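Local coordinates for protein kallistatin (PDB 6F4V) that inhibits tissue kallikrein as a serpin, forming an equimolar, heat- and SDS-stable complex with the protease while being cleaved at its reactive site, at residues A[102-110]-A[302-310]; A[126-137]-A[151-162]. All coordinates share one frame; numbering follows the deposited sequence.

Contact 1. Residues A[102-110]-A[302-310]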
loop_
_atom_site.group_PDB
_atom_site.type_symbol
_atom_site.label_atom_id
_atom_site.label_comp_id
_atom_site.label_asym_id
_atom_site.label_seq_id
_atom_site.Cartn_x
_atom_site.Cartn_y
_atom_site.Cartn_z
ATOM N N ASN A 102 4.636 -2.515 31.738
ATOM C CA ASN A 102 5.565 -1.938 32.731
ATOM C C ASN A 102 5.833 -0.451 32.562
ATOM O O ASN A 102 5.736 0.321 33.515
ATOM C CB ASN A 102 6.928 -2.654 32.664
ATOM C CG ASN A 102 6.858 -4.098 33.119
ATOM O OD1 ASN A 102 6.147 -4.421 34.065
ATOM N ND2 ASN A 102 7.603 -4.974 32.448
ATOM N N LEU A 103 6.181 -0.082 31.335
ATOM C CA LEU A 103 6.905 1.142 31.034
ATOM C C LEU A 103 6.013 2.391 31.092
ATOM O O LEU A 103 4.809 2.328 30.807
ATOM C CB LEU A 103 7.525 0.985 29.644
ATOM C CG LEU A 103 8.576 1.967 29.124
ATOM C CD1 LEU A 103 9.927 1.669 29.754
ATOM C CD2 LEU A 103 8.670 1.872 27.609
ATOM N N LYS A 104 6.611 3.518 31.473
ATOM C CA LYS A 104 5.915 4.808 31.484
ATOM C C LYS A 104 6.141 5.475 30.124
ATOM O O LYS A 104 7.269 5.886 29.795
ATOM C CB LYS A 104 6.436 5.707 32.616
ATOM C CG LYS A 104 5.686 7.026 32.801
ATOM C CD LYS A 104 4.171 6.832 32.924
ATOM C CE LYS A 104 3.490 7.949 33.697
ATOM N NZ LYS A 104 3.448 9.224 32.931
ATOM N N PHE A 105 5.074 5.567 29.340
ATOM C CA PHE A 105 5.132 6.233 28.036
ATOM C C PHE A 105 4.807 7.700 28.215
ATOM O O PHE A 105 4.024 8.058 29.104
ATOM C CB PHE A 105 4.171 5.582 27.052
ATOM C CG PHE A 105 4.597 4.196 26.652
ATOM C CD1 PHE A 105 4.207 3.096 27.401
ATOM C CD2 PHE A 105 5.423 4.003 25.554
ATOM C CE1 PHE A 105 4.610 1.819 27.046
ATOM C CE2 PHE A 105 5.832 2.733 25.189
ATOM C CZ PHE A 105 5.429 1.638 25.934
ATOM N N LEU A 106 5.431 8.542 27.392
ATOM C CA LEU A 106 5.214 9.974 27.472
ATOM C C LEU A 106 3.815 10.281 26.987
ATOM O O LEU A 106 3.429 9.846 25.901
ATOM C CB LEU A 106 6.263 10.746 26.676
ATOM C CG LEU A 106 7.659 10.731 27.295
ATOM C CD1 LEU A 106 8.686 11.223 26.301
ATOM C CD2 LEU A 106 7.727 11.560 28.574
ATOM N N ALA A 107 3.054 11.001 27.822
ATOM C CA ALA A 107 1.652 11.337 27.536
ATOM C C ALA A 107 1.489 12.127 26.220
ATOM O O ALA A 107 0.492 11.968 25.524
ATOM C CB ALA A 107 1.038 12.118 28.693
ATOM N N LYS A 108 2.462 12.970 25.899
ATOM C CA LYS A 108 2.416 13.754 24.664
ATOM C C LYS A 108 2.392 12.864 23.426
ATOM O O LYS A 108 1.596 13.066 22.521
ATOM C CB LYS A 108 3.609 14.695 24.586
ATOM C CG LYS A 108 3.567 15.664 23.419
ATOM C CD LYS A 108 4.886 16.422 23.297
ATOM C CE LYS A 108 4.695 17.704 22.486
ATOM N NZ LYS A 108 3.986 17.465 21.195
ATOM N N PHE A 109 3.285 11.879 23.405
ATOM C CA PHE A 109 3.318 10.916 22.314
ATOM C C PHE A 109 2.003 10.167 22.205
ATOM O O PHE A 109 1.413 10.073 21.118
ATOM C CB PHE A 109 4.485 9.943 22.534
ATOM C CG PHE A 109 4.509 8.799 21.578
ATOM C CD1 PHE A 109 4.775 9.008 20.218
ATOM C CD2 PHE A 109 4.253 7.488 22.016
ATOM C CE1 PHE A 109 4.798 7.946 19.325
ATOM C CE2 PHE A 109 4.270 6.432 21.114
ATOM C CZ PHE A 109 4.545 6.658 19.775
ATOM N N LEU A 110 1.515 9.653 23.332
ATOM C CA LEU A 110 0.277 8.891 23.299
ATOM C C LEU A 110 -0.888 9.783 22.823
ATOM O O LEU A 110 -1.650 9.383 21.958
ATOM C CB LEU A 110 -0.029 8.263 24.655
ATOM C CG LEU A 110 0.988 7.253 25.202
ATOM C CD1 LEU A 110 0.479 6.713 26.539
ATOM C CD2 LEU A 110 1.210 6.118 24.212
ATOM N N LEU A 302 14.646 8.130 19.581
ATOM C CA LEU A 302 13.260 7.857 19.802
ATOM C C LEU A 302 12.887 8.223 21.235
ATOM O O LEU A 302 12.036 7.590 21.824
ATOM C CB LEU A 302 13.006 6.367 19.554
ATOM C CG LEU A 302 13.387 5.880 18.146
ATOM C CD1 LEU A 302 13.303 4.371 18.039
ATOM C CD2 LEU A 302 12.498 6.526 17.106
ATOM N N SER A 303 13.464 9.287 21.765
ATOM C CA SER A 303 13.278 9.631 23.175
ATOM C C SER A 303 11.969 10.421 23.410
ATOM O O SER A 303 11.724 10.900 24.512
ATOM C CB SER A 303 14.500 10.401 23.693
ATOM O OG SER A 303 14.557 11.662 23.070
ATOM N N GLY A 304 11.144 10.570 22.366
ATOM C CA GLY A 304 9.786 11.090 22.506
ATOM C C GLY A 304 8.776 10.053 22.921
ATOM O O GLY A 304 7.602 10.390 23.119
ATOM N N ILE A 305 9.179 8.785 23.021
ATOM C CA ILE A 305 8.254 7.720 23.384
ATOM C C ILE A 305 8.261 7.487 24.892
ATOM O O ILE A 305 7.199 7.309 25.499
ATOM C CB ILE A 305 8.563 6.437 22.577
ATOM C CG1 ILE A 305 8.317 6.704 21.085
ATOM C CG2 ILE A 305 7.702 5.268 23.003
ATOM C CD1 ILE A 305 9.011 5.730 20.159
ATOM N N THR A 306 9.457 7.502 25.468
ATOM C CA THR A 306 9.674 7.369 26.908
ATOM C C THR A 306 11.026 8.004 27.282
ATOM O O THR A 306 11.945 8.096 26.445
ATOM C CB THR A 306 9.672 5.884 27.335
ATOM O OG1 THR A 306 9.834 5.769 28.763
ATOM C CG2 THR A 306 10.787 5.140 26.651
ATOM N N LYS A 307 11.147 8.436 28.531
ATOM C CA LYS A 307 12.460 8.832 29.091
ATOM C C LYS A 307 13.089 7.707 29.927
ATOM O O LYS A 307 14.243 7.823 30.363
ATOM C CB LYS A 307 12.310 10.107 29.920
ATOM C CG LYS A 307 11.933 11.343 29.102
ATOM C CD LYS A 307 11.246 12.415 29.954
ATOM C CE LYS A 307 10.873 13.642 29.125
ATOM N NZ LYS A 307 10.429 14.782 29.971
ATOM N N GLN A 308 12.346 6.615 30.114
ATOM C CA GLN A 308 12.688 5.564 31.075
ATOM C C GLN A 308 13.770 4.589 30.583
ATOM O O GLN A 308 14.482 3.998 31.404
ATOM C CB GLN A 308 11.420 4.793 31.474
ATOM C CG GLN A 308 11.603 3.849 32.661
ATOM C CD GLN A 308 10.347 3.063 33.003
ATOM O OE1 GLN A 308 9.227 3.592 32.995
ATOM N NE2 GLN A 308 10.530 1.786 33.313
ATOM N N GLN A 309 13.864 4.403 29.263
ATOM C CA GLN A 309 14.895 3.574 28.642
ATOM C C GLN A 309 15.345 4.240 27.341
ATOM O O GLN A 309 14.602 5.050 26.749
ATOM C CB GLN A 309 14.347 2.178 28.293
ATOM C CG GLN A 309 13.854 1.322 29.457
ATOM C CD GLN A 309 14.976 0.720 30.305
ATOM O OE1 GLN A 309 16.172 0.869 30.014
ATOM N NE2 GLN A 309 14.586 0.037 31.369
ATOM N N LYS A 310 16.559 3.892 26.905
ATOM C CA LYS A 310 17.046 4.260 25.569
ATOM C C LYS A 310 16.509 3.266 24.541
ATOM O O LYS A 310 16.781 2.065 24.620
ATOM C CB LYS A 310 18.576 4.329 25.519
ATOM C CG LYS A 310 19.100 5.519 26.304
ATOM C CD LYS A 310 20.452 6.018 25.827
ATOM C CE LYS A 310 20.908 7.171 26.719
ATOM N NZ LYS A 310 22.085 7.904 26.174
HETATM O O HOH W 1 8.998 8.182 30.250
#

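Contact 2. Residues A[126-137]-A[151-162]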
loop_
_atom_site.group_PDB
_atom_site.type_symbol
_atom_site.label_atom_id
_atom_site.label_comp_id
_atom_site.label_asym_id
_atom_site.label_seq_id
_atom_site.Cartn_x
_atom_site.Cartn_y
_atom_site.Cartn_z
ATOM N N PHE A 126 5.233 -8.072 27.096
ATOM C CA PHE A 126 6.211 -8.507 26.082
ATOM C C PHE A 126 7.142 -9.657 26.519
ATOM O O PHE A 126 7.854 -10.221 25.683
ATOM C CB PHE A 126 6.997 -7.306 25.533
ATOM C CG PHE A 126 6.186 -6.432 24.576
ATOM C CD1 PHE A 126 5.947 -6.842 23.272
ATOM C CD2 PHE A 126 5.670 -5.203 24.984
ATOM C CE1 PHE A 126 5.206 -6.043 22.399
ATOM C CE2 PHE A 126 4.936 -4.401 24.112
ATOM C CZ PHE A 126 4.700 -4.835 22.820
ATOM N N TYR A 127 7.150 -9.999 27.817
ATOM C CA TYR A 127 7.796 -11.254 28.278
ATOM C C TYR A 127 7.070 -12.471 27.716
ATOM O O TYR A 127 7.691 -13.484 27.411
ATOM C CB TYR A 127 7.849 -11.357 29.816
ATOM C CG TYR A 127 8.584 -10.228 30.520
ATOM C CD1 TYR A 127 9.869 -9.826 30.111
ATOM C CD2 TYR A 127 8.002 -9.569 31.623
ATOM C CE1 TYR A 127 10.539 -8.788 30.765
ATOM C CE2 TYR A 127 8.667 -8.537 32.281
ATOM C CZ TYR A 127 9.932 -8.151 31.850
ATOM O OH TYR A 127 10.578 -7.126 32.505
ATOM N N ASP A 128 5.751 -12.360 27.578
ATOM C CA ASP A 128 4.932 -13.361 26.904
ATOM C C ASP A 128 4.952 -13.089 25.383
ATOM O O ASP A 128 4.028 -12.505 24.819
ATOM C CB ASP A 128 3.513 -13.324 27.480
ATOM C CG ASP A 128 2.619 -14.431 26.953
ATOM O OD1 ASP A 128 3.056 -15.264 26.129
ATOM O OD2 ASP A 128 1.440 -14.444 27.364
ATOM N N THR A 129 6.027 -13.532 24.749
ATOM C CA THR A 129 6.226 -13.378 23.315
ATOM C C THR A 129 5.113 -14.058 22.515
ATOM O O THR A 129 4.540 -13.445 21.606
ATOM C CB THR A 129 7.612 -13.920 22.921
ATOM O OG1 THR A 129 8.611 -13.192 23.649
ATOM C CG2 THR A 129 7.871 -13.761 21.416
ATOM N N VAL A 130 4.775 -15.298 22.870
ATOM C CA VAL A 130 3.737 -16.046 22.145
ATOM C C VAL A 130 2.362 -15.359 22.238
ATOM O O VAL A 130 1.679 -15.163 21.215
ATOM C CB VAL A 130 3.661 -17.521 22.619
ATOM C CG1 VAL A 130 2.407 -18.228 22.105
ATOM C CG2 VAL A 130 4.906 -18.274 22.163
ATOM N N GLY A 131 1.964 -15.002 23.454
ATOM C CA GLY A 131 0.693 -14.326 23.684
ATOM C C GLY A 131 0.593 -12.951 23.019
ATOM O O GLY A 131 -0.480 -12.553 22.563
ATOM N N THR A 132 1.701 -12.225 22.984
ATOM C CA THR A 132 1.707 -10.865 22.439
ATOM C C THR A 132 1.634 -10.914 20.908
ATOM O O THR A 132 0.882 -10.167 20.315
ATOM C CB THR A 132 2.943 -10.066 22.926
ATOM O OG1 THR A 132 2.854 -9.867 24.343
ATOM C CG2 THR A 132 3.019 -8.671 22.257
ATOM N N ILE A 133 2.406 -11.803 20.291
ATOM C CA ILE A 133 2.313 -12.071 18.860
ATOM C C ILE A 133 0.879 -12.423 18.462
ATOM O O ILE A 133 0.360 -11.883 17.475
ATOM C CB ILE A 133 3.316 -13.151 18.394
ATOM C CG1 ILE A 133 4.714 -12.529 18.263
ATOM C CG2 ILE A 133 2.926 -13.747 17.036
ATOM C CD1 ILE A 133 5.826 -13.514 17.943
ATOM N N GLN A 134 0.246 -13.322 19.217
ATOM C CA GLN A 134 -1.143 -13.706 18.930
ATOM C C GLN A 134 -2.094 -12.506 19.081
ATOM O O GLN A 134 -2.966 -12.303 18.224
ATOM C CB GLN A 134 -1.592 -14.874 19.832
ATOM C CG GLN A 134 -2.857 -15.594 19.361
ATOM C CD GLN A 134 -3.544 -16.393 20.465
ATOM O OE1 GLN A 134 -3.558 -15.992 21.628
ATOM N NE2 GLN A 134 -4.137 -17.524 20.093
ATOM N N LEU A 135 -1.938 -11.728 20.155
ATOM C CA LEU A 135 -2.794 -10.554 20.381
ATOM C C LEU A 135 -2.707 -9.542 19.213
ATOM O O LEU A 135 -3.728 -9.065 18.717
ATOM C CB LEU A 135 -2.433 -9.864 21.699
ATOM C CG LEU A 135 -3.221 -8.597 22.068
ATOM C CD1 LEU A 135 -4.643 -8.915 22.541
ATOM C CD2 LEU A 135 -2.468 -7.770 23.103
ATOM N N ILE A 136 -1.484 -9.226 18.798
ATOM C CA ILE A 136 -1.264 -8.255 17.711
ATOM C C ILE A 136 -1.787 -8.822 16.410
ATOM O O ILE A 136 -2.545 -8.157 15.699
ATOM C CB ILE A 136 0.223 -7.874 17.537
ATOM C CG1 ILE A 136 0.762 -7.200 18.801
ATOM C CG2 ILE A 136 0.390 -6.956 16.321
ATOM C CD1 ILE A 136 2.267 -7.023 18.822
ATOM N N ASN A 137 -1.416 -10.062 16.109
ATOM C CA ASN A 137 -1.801 -10.657 14.847
ATOM C C ASN A 137 -3.290 -10.904 14.694
ATOM O O ASN A 137 -3.832 -10.701 13.589
ATOM C CB ASN A 137 -0.987 -11.908 14.538
ATOM C CG ASN A 137 0.454 -11.576 14.170
ATOM O OD1 ASN A 137 0.786 -10.416 13.889
ATOM N ND2 ASN A 137 1.315 -12.576 14.178
ATOM N N LEU A 151 1.010 -10.985 10.664
ATOM C CA LEU A 151 1.757 -9.784 10.303
ATOM C C LEU A 151 3.126 -9.779 10.990
ATOM O O LEU A 151 4.168 -9.630 10.338
ATOM C CB LEU A 151 1.007 -8.513 10.677
ATOM C CG LEU A 151 1.800 -7.211 10.478
ATOM C CD1 LEU A 151 2.215 -7.039 9.014
ATOM C CD2 LEU A 151 1.046 -6.008 10.996
ATOM N N VAL A 152 3.096 -9.898 12.312
ATOM C CA VAL A 152 4.311 -9.903 13.108
ATOM C C VAL A 152 4.815 -11.358 13.173
ATOM O O VAL A 152 4.271 -12.170 13.923
ATOM C CB VAL A 152 4.042 -9.317 14.504
ATOM C CG1 VAL A 152 5.292 -9.396 15.371
ATOM C CG2 VAL A 152 3.571 -7.885 14.379
ATOM N N SER A 153 5.831 -11.668 12.369
ATOM C CA SER A 153 6.389 -13.035 12.269
ATOM C C SER A 153 7.549 -13.329 13.236
ATOM O O SER A 153 7.941 -14.484 13.361
ATOM C CB SER A 153 6.847 -13.297 10.837
ATOM O OG SER A 153 7.683 -12.242 10.401
ATOM N N GLU A 154 8.120 -12.285 13.864
ATOM C CA GLU A 154 9.128 -12.396 14.940
ATOM C C GLU A 154 8.861 -11.296 15.942
ATOM O O GLU A 154 8.394 -10.210 15.559
ATOM C CB GLU A 154 10.548 -12.079 14.459
ATOM C CG GLU A 154 11.081 -12.829 13.277
ATOM C CD GLU A 154 12.374 -12.217 12.759
ATOM O OE1 GLU A 154 12.599 -12.295 11.524
ATOM O OE2 GLU A 154 13.150 -11.649 13.580
ATOM N N LEU A 155 9.239 -11.537 17.195
ATOM C CA LEU A 155 9.155 -10.527 18.237
ATOM C C LEU A 155 10.222 -10.827 19.292
ATOM O O LEU A 155 10.201 -11.904 19.886
ATOM C CB LEU A 155 7.756 -10.549 18.866
ATOM C CG LEU A 155 7.411 -9.431 19.844
ATOM C CD1 LEU A 155 7.367 -8.100 19.109
ATOM C CD2 LEU A 155 6.086 -9.718 20.536
ATOM N N LYS A 156 11.157 -9.904 19.508
ATOM C CA LYS A 156 12.205 -10.105 20.521
ATOM C C LYS A 156 11.659 -9.885 21.929
ATOM O O LYS A 156 10.671 -9.160 22.122
ATOM C CB LYS A 156 13.393 -9.183 20.261
ATOM C CG LYS A 156 14.073 -9.413 18.920
ATOM C CD LYS A 156 15.419 -8.696 18.849
ATOM C CE LYS A 156 16.298 -9.248 17.729
ATOM N NZ LYS A 156 15.683 -9.075 16.381
ATOM N N LYS A 157 12.308 -10.499 22.924
ATOM C CA LYS A 157 11.831 -10.418 24.318
ATOM C C LYS A 157 12.044 -9.044 24.952
ATOM O O LYS A 157 11.406 -8.730 25.947
ATOM C CB LYS A 157 12.475 -11.511 25.207
ATOM C CG LYS A 157 12.002 -12.938 24.898
ATOM C CD LYS A 157 12.720 -14.013 25.724
ATOM C CE LYS A 157 12.567 -13.831 27.235
ATOM N NZ LYS A 157 11.162 -13.596 27.680
ATOM N N ASP A 158 12.933 -8.235 24.375
ATOM C CA ASP A 158 13.229 -6.878 24.874
ATOM C C ASP A 158 12.432 -5.756 24.159
ATOM O O ASP A 158 12.782 -4.578 24.250
ATOM C CB ASP A 158 14.744 -6.607 24.781
ATOM C CG ASP A 158 15.320 -6.873 23.390
ATOM O OD1 ASP A 158 14.606 -7.436 22.535
ATOM O OD2 ASP A 158 16.502 -6.536 23.157
ATOM N N VAL A 159 11.372 -6.127 23.448
ATOM C CA VAL A 159 10.473 -5.150 22.830
ATOM C C VAL A 159 9.572 -4.542 23.893
ATOM O O VAL A 159 9.081 -5.255 24.762
ATOM C CB VAL A 159 9.644 -5.806 21.702
ATOM C CG1 VAL A 159 8.494 -4.912 21.245
ATOM C CG2 VAL A 159 10.558 -6.157 20.539
ATOM N N LEU A 160 9.371 -3.225 23.828
ATOM C CA LEU A 160 8.472 -2.509 24.737
ATOM C C LEU A 160 7.273 -1.854 24.045
ATOM O O LEU A 160 6.372 -1.362 24.716
ATOM C CB LEU A 160 9.265 -1.437 25.483
ATOM C CG LEU A 160 10.498 -1.934 26.270
ATOM C CD1 LEU A 160 11.327 -0.729 26.709
ATOM C CD2 LEU A 160 10.112 -2.810 27.469
ATOM N N MET A 161 7.268 -1.818 22.707
ATOM C CA MET A 161 6.122 -1.268 21.987
ATOM C C MET A 161 6.094 -1.806 20.566
ATOM O O MET A 161 7.126 -1.946 19.936
ATOM C CB MET A 161 6.177 0.273 21.962
ATOM C CG MET A 161 4.973 0.936 21.318
ATOM S SD MET A 161 5.205 2.716 21.114
ATOM C CE MET A 161 5.895 2.758 19.455
ATOM N N VAL A 162 4.895 -2.095 20.075
ATOM C CA VAL A 162 4.712 -2.382 18.667
ATOM C C VAL A 162 3.631 -1.445 18.145
ATOM O O VAL A 162 2.521 -1.397 18.687
ATOM C CB VAL A 162 4.327 -3.842 18.413
ATOM C CG1 VAL A 162 4.065 -4.069 16.927
ATOM C CG2 VAL A 162 5.419 -4.765 18.896
HETATM O O HOH W 2 -2.112 -10.423 11.157
#

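Contact 1. Residues A[102-110]-A[302-310]
An ST turn at Thr306, in the loop ahead of strand 312-324, docks on Leu103 to Leu106, the lead-in to helix 107-117. Turned away from its own N to lie beside the carbonyl carbon (chi1 -178°), Thr306 OG1 donates to Lys104 O at 2.8 Å. The same oxygen accepts from Gln308 N, the bond that makes the turn. Water 1 gives Lys104 O a second donor and takes the Lys307 N-H. Gln308, extended beyond CG, slides past Leu103 in the opposite direction; Gln308 OE1 receives Lys104 N from above the carbonyl plane at 3.0 Å. Leu106, the N-cap residue, sends its N-H nearly straight (173°) to Ile305 O. Leu106 CD1 lies 3.5 Å from Gly304 O, beside the 302-305 turn, and its CD2 meets the Lys307 chain, which crosses it at about a right angle. Deeper in, Ile305 CG1 sits over the centre of one Phe109 face, a CH-pi contact 4.0 Å from the centroid. Ile305 CG2 meets the edge of the Phe105 ring, 3.6 Å from Phe105 CD2. Directional bonds thus set the register of two irregular segments, and apolar packing of Ile305, Phe105 and Phe109 lines the inner side, toward Met161 of strand 159-172.

Contact 2. Residues A[126-137]-A[151-162]
Asn137 grips the backbone of Val152 with both ends of its amide. Asn137 OD1 accepts from Val152 N at 2.8 Å, close to straight (167°). Asn137 ND2 donates to Val152 O at 3.0 Å; that oxygen lies near the plane of the Asn137 amide, although the donor stands above the carbonyl plane of Val152. The two bonds fix the rotation of the amide, and water 2 adds a bridge from Asn137 O to Leu151 N. At the other end of the segment the helix is capped from within: Asp128 OD1 takes the Gly131 N-H from above its carboxylate plane.

Between these ends, successive helix turns lie over the returning chain. Ile136 reaches Val152 CG2 through its own CG2 and Val162 CB through CD1, both at 3.8 Å. Ile133 and Leu155 slide past each other, with Ile133 CD1 3.7 Å from Leu155 CB. The Thr132 side chain crosses Leu155 at about a right angle, its CG2 against Leu155 CD2. Thr129 holds its methyl CG2 opposite its backbone N, which lays it on Leu155 O.

Phe126, just before the helix, lies against the backbone of 159-161, with Phe126 CB 3.0 Å from Val159 O. Val159 CG1 covers one ring face, offset toward the rim, in a CH-pi contact 24° off the normal; Leu155 CD2 comes in plane at the edge, and Val162 CG2 lies 3.7 Å from Phe126 CE1. With an alanine here, Val159 CG1 would probably lose the ring face it covers, and a gap would open between Leu155 and Val162.

Helix 129-143 is helix F of the serpin fold, lying across sheet A, and 151-158 belong to its connection back to strand 159-172. Apolar contacts carry most of the interface, while the paired amide bonds give it a defined register at Asn137.

From the N terminus, strand 89-100 leads into residues 102-110, the first half of contact 1. The chain then forms helix 107-117 and edge strand 120-124 before contact 2, which closes a short loop: residues 126-137 enter helix 129-143, and the segment 151-162 returns beneath it into strand 159-172. Contact 1 is completed only by 302-310, just before strand 312-324, so contact 2 is nested inside its much longer loop. The two also touch, Leu103 CD2 lying 3.8 Å from Leu160 CD1. Contact 1 ties the start of helix 107-117 to the loop before strand 312-324, contact 2 ties helix 129-143 to its return, and both meet at the start of strand 159-172.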